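Local atomic coordinates of phosphodiesterase (Candida albicans, PDB entry 6CPT), a protein that belongs to the cyclic nucleotide phosphodiesterase family of the HD clan, whose largely helical domain here holds zinc and magnesium ions and bound 3-isobutyl-1-methylxanthine. Residues 280-285 against 459-464; 401-406 against 445-450; 477-482 against 509-514. All coordinates share one frame; numbering follows the deposited sequence.

The three contacts share one largely helical domain but differ in depth. Contact 1 is buried and lies nearest the centre of the chain; contacts 2 and 3 are partly buried, on opposite sides of that centre, with their own centres about 41 Å apart. Helix 446-462 serves two of them, giving its first turn to contact 2 and its last to contact 1. Helix 470-494, next in the chain, carries contact 3, and like the end of 459-464 it touches 3-isobutyl-1-methylxanthine. Chemistry follows place: small apolar groups, a water bridge and a zinc ligand in contact 1, a histidine-carboxylate bond in contact 2, and an arginine-carbonyl bond beside apolar packing in contact 3.

Contact 1. Residues 280-285 against 459-464; sequences VDVLQA and KCADIS. With ZN (zinc ion), chain B; IBM (3-isobutyl-1-methylxanthine), chain D.
Val282 of helix 276-292 and Ala461 of helix 446-462 lie at the closest backbone approach of the two segments, their CA atoms 5.0 Å apart, a spacing that the small side chain of Ala461 allows. The methyl group of Ala461 points into the facing helix and rests against both the Val282 carbonyl oxygen and the Val282 branch CG1, with Ala461 CB 3.7 Å from that CG1. The two valine methyls divide the work: CG1, placed opposite the backbone N (chi1 173°), covers Ala461, while CG2 lies over the backbone of the next residue, 3.8 Å from Asp462 CA. Ala285, one turn further along its helix, extends the apolar patch, its CB 3.9 Å from Ala461 CB and also touching Ser464 OG.

Ser464 turns its hydroxyl back to the helix end and donates to Ala461 O at 2.6 Å. The same carbonyl also accepts from Ser464 N, so two bonds grip it where the helix finishes. A water donates to both Ser464 OG and Asp281 OD2, joining the segments through a polar bridge; the stronger partner of Asp281 is Arg468, which forms a salt bridge with its OD1.

The Asp462 side chain starts away from 276-292, yet its OD1 comes beside Val282 CG2 and binds the zinc ion at 2.1 Å, with His278, His349, Asp350 and two waters completing the shell. Asp462 OD2 accepts from one of those zinc-bound waters at 2.6 Å, which would hold the carboxylate in its rotation. Beyond it, Ile463 CG2 touches N9 of 3-isobutyl-1-methylxanthine. The chemistry is thus split: close apolar packing probably sets the spacing of two helices that each supply zinc ligands, Asp462 from one and His278 from the other, and the polar groups lie along its margins.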
# COMPACT_ATOMS: atom_id res chain seq x y z
N VAL A 280 1.80 -4.57 -2.92
CA VAL A 280 2.40 -5.90 -2.88
C VAL A 280 2.80 -6.35 -4.29
O VAL A 280 3.85 -6.97 -4.48
CB VAL A 280 1.46 -6.92 -2.21
CG1 VAL A 280 2.08 -8.31 -2.24
CG2 VAL A 280 1.17 -6.50 -0.77
N ASP A 281 1.96 -6.03 -5.27
CA ASP A 281 2.25 -6.27 -6.68
C ASP A 281 3.54 -5.57 -7.13
O ASP A 281 4.38 -6.17 -7.80
CB ASP A 281 1.07 -5.79 -7.52
CG ASP A 281 1.22 -6.16 -8.99
OD1 ASP A 281 1.39 -7.36 -9.28
OD2 ASP A 281 1.16 -5.24 -9.83
N VAL A 282 3.69 -4.29 -6.77
CA VAL A 282 4.91 -3.53 -7.08
C VAL A 282 6.12 -4.14 -6.36
O VAL A 282 7.20 -4.30 -6.96
CB VAL A 282 4.75 -2.03 -6.74
CG1 VAL A 282 6.07 -1.29 -6.92
CG2 VAL A 282 3.67 -1.41 -7.63
N LEU A 283 5.94 -4.49 -5.10
CA LEU A 283 6.95 -5.22 -4.35
C LEU A 283 7.35 -6.51 -5.08
O LEU A 283 8.53 -6.81 -5.23
CB LEU A 283 6.43 -5.56 -2.95
CG LEU A 283 7.26 -6.54 -2.10
CD1 LEU A 283 8.67 -6.02 -1.89
CD2 LEU A 283 6.59 -6.78 -0.76
N GLN A 284 6.35 -7.26 -5.53
CA GLN A 284 6.58 -8.55 -6.16
C GLN A 284 7.31 -8.39 -7.51
O GLN A 284 8.17 -9.20 -7.85
CB GLN A 284 5.27 -9.29 -6.33
CG GLN A 284 5.43 -10.77 -6.69
CD GLN A 284 5.42 -11.05 -8.17
OE1 GLN A 284 5.33 -10.14 -9.00
NE2 GLN A 284 5.49 -12.32 -8.53
N ALA A 285 6.95 -7.35 -8.26
CA ALA A 285 7.66 -7.03 -9.50
C ALA A 285 9.13 -6.70 -9.23
O ALA A 285 10.02 -7.18 -9.95
CB ALA A 285 6.98 -5.87 -10.21
N LYS A 459 10.44 2.50 -10.59
CA LYS A 459 9.60 3.05 -11.66
C LYS A 459 9.04 1.94 -12.53
O LYS A 459 7.84 1.92 -12.82
CB LYS A 459 10.37 4.04 -12.54
CG LYS A 459 10.52 5.43 -11.93
CD LYS A 459 11.25 6.41 -12.85
CE LYS A 459 10.59 6.56 -14.21
NZ LYS A 459 9.12 6.79 -14.15
N CYS A 460 9.91 1.02 -12.94
CA CYS A 460 9.49 -0.13 -13.74
C CYS A 460 8.46 -0.98 -13.01
O CYS A 460 7.45 -1.36 -13.58
CB CYS A 460 10.70 -0.98 -14.11
SG CYS A 460 11.70 -0.21 -15.41
N ALA A 461 8.73 -1.26 -11.74
CA ALA A 461 7.83 -2.07 -10.92
C ALA A 461 6.47 -1.40 -10.77
O ALA A 461 5.42 -2.06 -10.87
CB ALA A 461 8.45 -2.34 -9.56
N ASP A 462 6.48 -0.09 -10.57
CA ASP A 462 5.25 0.67 -10.35
C ASP A 462 4.31 0.63 -11.55
O ASP A 462 3.10 0.56 -11.37
CB ASP A 462 5.59 2.12 -10.00
CG ASP A 462 4.40 2.87 -9.43
OD1 ASP A 462 3.51 2.24 -8.84
OD2 ASP A 462 4.37 4.10 -9.60
N ILE A 463 4.86 0.65 -12.76
CA ILE A 463 4.02 0.59 -13.96
C ILE A 463 4.11 -0.79 -14.64
O ILE A 463 3.86 -0.91 -15.84
CB ILE A 463 4.34 1.73 -14.95
CG1 ILE A 463 5.75 1.60 -15.54
CG2 ILE A 463 4.19 3.09 -14.27
CD1 ILE A 463 5.95 2.42 -16.79
N SER A 464 4.41 -1.82 -13.86
CA SER A 464 4.67 -3.16 -14.39
C SER A 464 3.42 -3.91 -14.85
O SER A 464 3.54 -4.96 -15.49
CB SER A 464 5.43 -4.01 -13.36
OG SER A 464 4.67 -4.21 -12.18
ZN ZN B . 2.13 2.99 -7.37
N9 IBM D . 0.29 3.37 -14.34
C8 IBM D . 0.38 2.02 -14.40
N7 IBM D . -0.42 1.52 -15.37
C5 IBM D . -1.05 2.55 -15.96
C4 IBM D . -0.58 3.78 -15.28
N3 IBM D . -1.04 4.99 -15.65
C2 IBM D . -1.98 5.11 -16.71
N1 IBM D . -2.48 3.97 -17.41
C6 IBM D . -2.03 2.67 -17.06
O6 IBM D . -2.44 1.64 -17.64
O2 IBM D . -2.38 6.25 -17.03
C10 IBM D . -3.45 4.17 -18.49
C11 IBM D . -0.53 6.19 -14.96
C12 IBM D . -1.44 6.68 -13.84
C13 IBM D . -0.73 6.65 -12.50
C14 IBM D . -1.94 8.09 -14.14
O HOH W 1 2.18 -5.41 -12.15
O HOH W 2 2.94 4.87 -7.54
O HOH W 3 0.63 3.69 -8.86

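Contact 2. Residues 401-406 against 445-450; sequences CTIEEK and NHDNTV
This is a partly buried loop-to-helix contact in which 401-406, between helices 396-400 and 411-420, meets the first turn of helix 446-462. Its polar part is a histidine-carboxylate hydrogen bond: His446 NE2 donates to Glu404 OE2 at 2.7 Å, with an N-H...O angle of 149°. His446 has CG opposite its backbone N (chi1 -172°), which carries the ring across to Glu404. The carboxylate meets the edge of the ring, yet the two planes are 34° apart and the nitrogen approaches OE2 from above the carboxylate plane. Gln338 also donates to OE2, which gives that oxygen a second grip.

Alongside, Ile403 supplies the apolar part. Its CD1 reaches Val450 CG2 tip to tip at 3.9 Å and also lies 3.5 Å from Asp447 OD1, whose hydrogen-bond partner is Ser407. Val450 CG2 in turn lies over one face of the His446 ring, toward its rim. The helix start is held by Asn445, an N-cap residue whose OD1 accepts from Asn448 N at 2.9 Å in a nearly straight bond. Helix 411-420 covers Ile403 and Val450 through Leu414, and helix 336-348 touches His446 and Val450 through Gln338.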
# COMPACT_ATOMS: atom_id res chain seq x y z
N CYS A 401 20.68 2.50 8.95
CA CYS A 401 21.67 1.76 8.16
C CYS A 401 22.11 2.60 6.98
O CYS A 401 21.35 3.43 6.48
CB CYS A 401 21.09 0.44 7.63
SG CYS A 401 20.72 -0.82 8.88
N THR A 402 23.34 2.38 6.53
CA THR A 402 23.85 3.00 5.30
C THR A 402 23.94 1.96 4.20
O THR A 402 23.93 0.76 4.48
CB THR A 402 25.23 3.65 5.53
OG1 THR A 402 26.09 2.72 6.20
CG2 THR A 402 25.08 4.91 6.38
N ILE A 403 24.00 2.41 2.95
CA ILE A 403 23.96 1.51 1.80
C ILE A 403 25.20 0.63 1.68
O ILE A 403 25.16 -0.43 1.07
CB ILE A 403 23.70 2.25 0.47
CG1 ILE A 403 24.81 3.25 0.15
CG2 ILE A 403 22.35 2.95 0.50
CD1 ILE A 403 24.89 3.59 -1.32
N GLU A 404 26.31 1.11 2.25
CA GLU A 404 27.53 0.32 2.39
C GLU A 404 28.32 0.88 3.56
O GLU A 404 28.03 1.98 4.04
CB GLU A 404 28.36 0.38 1.10
CG GLU A 404 28.02 -0.72 0.11
CD GLU A 404 28.56 -0.46 -1.27
OE1 GLU A 404 29.60 0.23 -1.39
OE2 GLU A 404 27.93 -0.93 -2.24
N GLU A 405 29.32 0.13 4.03
CA GLU A 405 30.15 0.56 5.16
C GLU A 405 30.81 1.92 4.91
O GLU A 405 30.92 2.73 5.83
CB GLU A 405 31.23 -0.48 5.45
CG GLU A 405 30.71 -1.77 6.07
CD GLU A 405 31.78 -2.82 6.24
OE1 GLU A 405 32.97 -2.46 6.35
OE2 GLU A 405 31.44 -4.02 6.26
N LYS A 406 31.24 2.16 3.67
CA LYS A 406 31.94 3.39 3.32
C LYS A 406 31.00 4.59 3.16
O LYS A 406 31.41 5.74 3.35
CB LYS A 406 32.72 3.17 2.01
CG LYS A 406 33.73 4.27 1.69
CD LYS A 406 34.26 4.12 0.27
CE LYS A 406 35.02 5.37 -0.17
NZ LYS A 406 35.26 5.37 -1.64
N ASN A 445 28.90 9.08 -8.91
CA ASN A 445 29.59 8.31 -7.87
C ASN A 445 28.74 7.09 -7.46
O ASN A 445 27.66 6.89 -8.00
CB ASN A 445 29.95 9.19 -6.66
CG ASN A 445 28.73 9.69 -5.89
OD1 ASN A 445 27.62 9.16 -6.00
ND2 ASN A 445 28.93 10.73 -5.09
N HIS A 446 29.24 6.30 -6.52
CA HIS A 446 28.56 5.06 -6.14
C HIS A 446 27.16 5.32 -5.58
O HIS A 446 26.19 4.68 -6.01
CB HIS A 446 29.38 4.26 -5.13
CG HIS A 446 28.81 2.91 -4.85
ND1 HIS A 446 28.55 1.99 -5.85
CD2 HIS A 446 28.43 2.32 -3.69
CE1 HIS A 446 28.04 0.90 -5.32
NE2 HIS A 446 27.96 1.06 -4.02
N ASP A 447 27.06 6.25 -4.64
CA ASP A 447 25.77 6.62 -4.02
C ASP A 447 24.71 6.95 -5.07
O ASP A 447 23.61 6.38 -5.06
CB ASP A 447 25.96 7.82 -3.09
CG ASP A 447 26.75 7.48 -1.84
OD1 ASP A 447 27.11 6.29 -1.66
OD2 ASP A 447 27.01 8.39 -1.02
N ASN A 448 25.04 7.86 -5.98
CA ASN A 448 24.08 8.29 -7.00
C ASN A 448 23.81 7.22 -8.06
O ASN A 448 22.75 7.23 -8.69
CB ASN A 448 24.54 9.60 -7.65
CG ASN A 448 24.54 10.77 -6.68
OD1 ASN A 448 23.76 10.79 -5.72
ND2 ASN A 448 25.40 11.74 -6.92
N THR A 449 24.75 6.29 -8.24
CA THR A 449 24.52 5.11 -9.07
C THR A 449 23.49 4.18 -8.42
O THR A 449 22.59 3.68 -9.10
CB THR A 449 25.82 4.32 -9.32
OG1 THR A 449 26.83 5.20 -9.85
CG2 THR A 449 25.58 3.18 -10.30
N VAL A 450 23.62 3.96 -7.12
CA VAL A 450 22.67 3.14 -6.37
C VAL A 450 21.27 3.78 -6.41
O VAL A 450 20.28 3.09 -6.64
CB VAL A 450 23.12 2.91 -4.92
CG1 VAL A 450 22.01 2.28 -4.10
CG2 VAL A 450 24.36 2.03 -4.88

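Contact 3. Residues 477-482 against 509-514; sequences AMVLSR and DDVPHE. With IBM (3-isobutyl-1-methylxanthine), chain D.
Helix 470-494 of the phosphodiesterase domain receives on one flank the loop 509-514, extended through Pro512, part of the connection that runs from this helix to helix 515-521. Three side chains within about one turn of each other, Met478, Val479 and Arg482, meet Val511, Pro512 and the backbone of Asp509. Met478 is stretched out, with CG opposite the backbone N (chi1 170°) and the rest of the chain extended, which carries its methyl across to the proline ring. There Met478 CE lies 3.4 Å from Pro512 CD, and SD stands beside the same carbon; the two side chains cross at about a right angle. Val479 CG1 meets Val511 CG2 at the same 3.4 Å, again crosswise. Both carbon pairs are closer than usual van der Waals contact, a sign of tight packing.

Arg482 provides the polar link. Extended from CG to NE, it reaches the Asp509 carbonyl, and Arg482 NH2 donates to Asp509 O at 2.7 Å with an N-H...O angle of 145°. The carbonyl oxygen sits at the edge of the guanidinium, tilted 23° from its plane, while Val511 CG2 lies over one face. A water in the guanidinium plane accepts from Arg482 NH1 at 2.9 Å and donates to Asp509 O, closing a second route to the same oxygen.

Gln475 and Arg471, earlier on the helix, bind the carbonyls of Pro512 and His513 and continue the attachment toward helix 515-521. On another side of the helix, Leu480 CD2 lies against the ring of 3-isobutyl-1-methylxanthine near C6. The arrangement belongs to the all-helical phosphodiesterase domain, in which a long helix bordering the ligand pocket carries a loop along another flank, through methyl packing and side-chain bonds to backbone carbonyls.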
# COMPACT_ATOMS: atom_id res chain seq x y z
N ALA A 477 -5.77 -3.13 -15.75
CA ALA A 477 -6.33 -2.07 -16.59
C ALA A 477 -7.75 -1.73 -16.18
O ALA A 477 -8.14 -0.56 -16.12
CB ALA A 477 -6.29 -2.48 -18.06
N MET A 478 -8.54 -2.76 -15.88
CA MET A 478 -9.92 -2.59 -15.48
C MET A 478 -10.05 -1.85 -14.14
O MET A 478 -10.85 -0.91 -14.02
CB MET A 478 -10.63 -3.95 -15.40
CG MET A 478 -12.00 -3.91 -14.76
SD MET A 478 -12.97 -5.38 -15.18
CE MET A 478 -14.26 -5.31 -13.96
N VAL A 479 -9.30 -2.26 -13.13
CA VAL A 479 -9.42 -1.60 -11.82
C VAL A 479 -8.83 -0.19 -11.84
O VAL A 479 -9.32 0.69 -11.14
CB VAL A 479 -8.85 -2.43 -10.65
CG1 VAL A 479 -9.56 -3.78 -10.57
CG2 VAL A 479 -7.34 -2.61 -10.76
N LEU A 480 -7.80 0.03 -12.66
CA LEU A 480 -7.30 1.39 -12.87
C LEU A 480 -8.39 2.26 -13.49
O LEU A 480 -8.57 3.42 -13.10
CB LEU A 480 -6.03 1.40 -13.73
CG LEU A 480 -5.35 2.77 -13.87
CD1 LEU A 480 -5.18 3.49 -12.54
CD2 LEU A 480 -4.00 2.63 -14.55
N SER A 481 -9.14 1.71 -14.45
CA SER A 481 -10.29 2.42 -15.03
C SER A 481 -11.35 2.76 -13.99
O SER A 481 -11.95 3.84 -14.04
CB SER A 481 -10.91 1.61 -16.18
OG SER A 481 -9.96 1.44 -17.21
N ARG A 482 -11.61 1.85 -13.04
CA ARG A 482 -12.56 2.15 -11.97
C ARG A 482 -12.11 3.36 -11.17
O ARG A 482 -12.91 4.26 -10.88
CB ARG A 482 -12.74 0.96 -11.02
CG ARG A 482 -13.46 -0.22 -11.63
CD ARG A 482 -13.47 -1.37 -10.65
NE ARG A 482 -14.25 -2.50 -11.14
CZ ARG A 482 -14.44 -3.63 -10.47
NH1 ARG A 482 -13.89 -3.81 -9.27
NH2 ARG A 482 -15.16 -4.61 -11.01
N ASP A 509 -18.72 -5.28 -8.73
CA ASP A 509 -18.62 -6.72 -8.94
C ASP A 509 -17.15 -7.10 -8.96
O ASP A 509 -16.28 -6.27 -9.22
CB ASP A 509 -19.25 -7.12 -10.27
CG ASP A 509 -20.76 -6.97 -10.27
OD1 ASP A 509 -21.36 -6.85 -9.19
OD2 ASP A 509 -21.34 -6.96 -11.37
N ASP A 510 -16.87 -8.38 -8.71
CA ASP A 510 -15.51 -8.87 -8.73
C ASP A 510 -14.90 -8.66 -10.11
O ASP A 510 -15.61 -8.65 -11.11
CB ASP A 510 -15.45 -10.36 -8.36
CG ASP A 510 -15.74 -10.61 -6.89
OD1 ASP A 510 -15.43 -9.73 -6.05
OD2 ASP A 510 -16.27 -11.69 -6.57
N VAL A 511 -13.59 -8.49 -10.13
CA VAL A 511 -12.85 -8.41 -11.38
C VAL A 511 -12.98 -9.78 -12.05
O VAL A 511 -12.78 -10.80 -11.39
CB VAL A 511 -11.36 -8.08 -11.13
CG1 VAL A 511 -10.57 -8.13 -12.43
CG2 VAL A 511 -11.23 -6.71 -10.47
N PRO A 512 -13.35 -9.80 -13.34
CA PRO A 512 -13.47 -11.10 -14.01
C PRO A 512 -12.15 -11.86 -14.07
O PRO A 512 -11.08 -11.24 -14.15
CB PRO A 512 -13.95 -10.74 -15.41
CG PRO A 512 -14.61 -9.42 -15.27
CD PRO A 512 -13.82 -8.71 -14.21
N HIS A 513 -12.23 -13.19 -14.04
CA HIS A 513 -11.06 -14.04 -14.18
C HIS A 513 -10.54 -14.08 -15.62
O HIS A 513 -9.33 -14.08 -15.85
CB HIS A 513 -11.38 -15.46 -13.71
CG HIS A 513 -10.18 -16.35 -13.60
ND1 HIS A 513 -9.46 -16.48 -12.43
CD2 HIS A 513 -9.58 -17.14 -14.51
CE1 HIS A 513 -8.46 -17.32 -12.64
NE2 HIS A 513 -8.51 -17.74 -13.89
N GLU A 514 -11.46 -14.09 -16.58
CA GLU A 514 -11.10 -14.32 -17.98
C GLU A 514 -11.08 -13.04 -18.81
O GLU A 514 -11.95 -12.17 -18.66
CB GLU A 514 -12.06 -15.33 -18.63
CG GLU A 514 -12.01 -16.73 -18.03
CD GLU A 514 -10.66 -17.41 -18.21
OE1 GLU A 514 -9.85 -16.99 -19.06
OE2 GLU A 514 -10.40 -18.39 -17.48
N9 IBM D . 0.29 3.37 -14.34
C8 IBM D . 0.38 2.02 -14.40
N7 IBM D . -0.42 1.52 -15.37
C5 IBM D . -1.05 2.55 -15.96
C4 IBM D . -0.58 3.78 -15.28
N3 IBM D . -1.04 4.99 -15.65
C2 IBM D . -1.98 5.11 -16.71
N1 IBM D . -2.48 3.97 -17.41
C6 IBM D . -2.03 2.67 -17.06
O6 IBM D . -2.44 1.64 -17.64
O2 IBM D . -2.38 6.25 -17.03
C10 IBM D . -3.45 4.17 -18.49
C11 IBM D . -0.53 6.19 -14.96
C12 IBM D . -1.44 6.68 -13.84
C13 IBM D . -0.73 6.65 -12.50
C14 IBM D . -1.94 8.09 -14.14
O HOH W 4 -14.08 -5.92 -7.26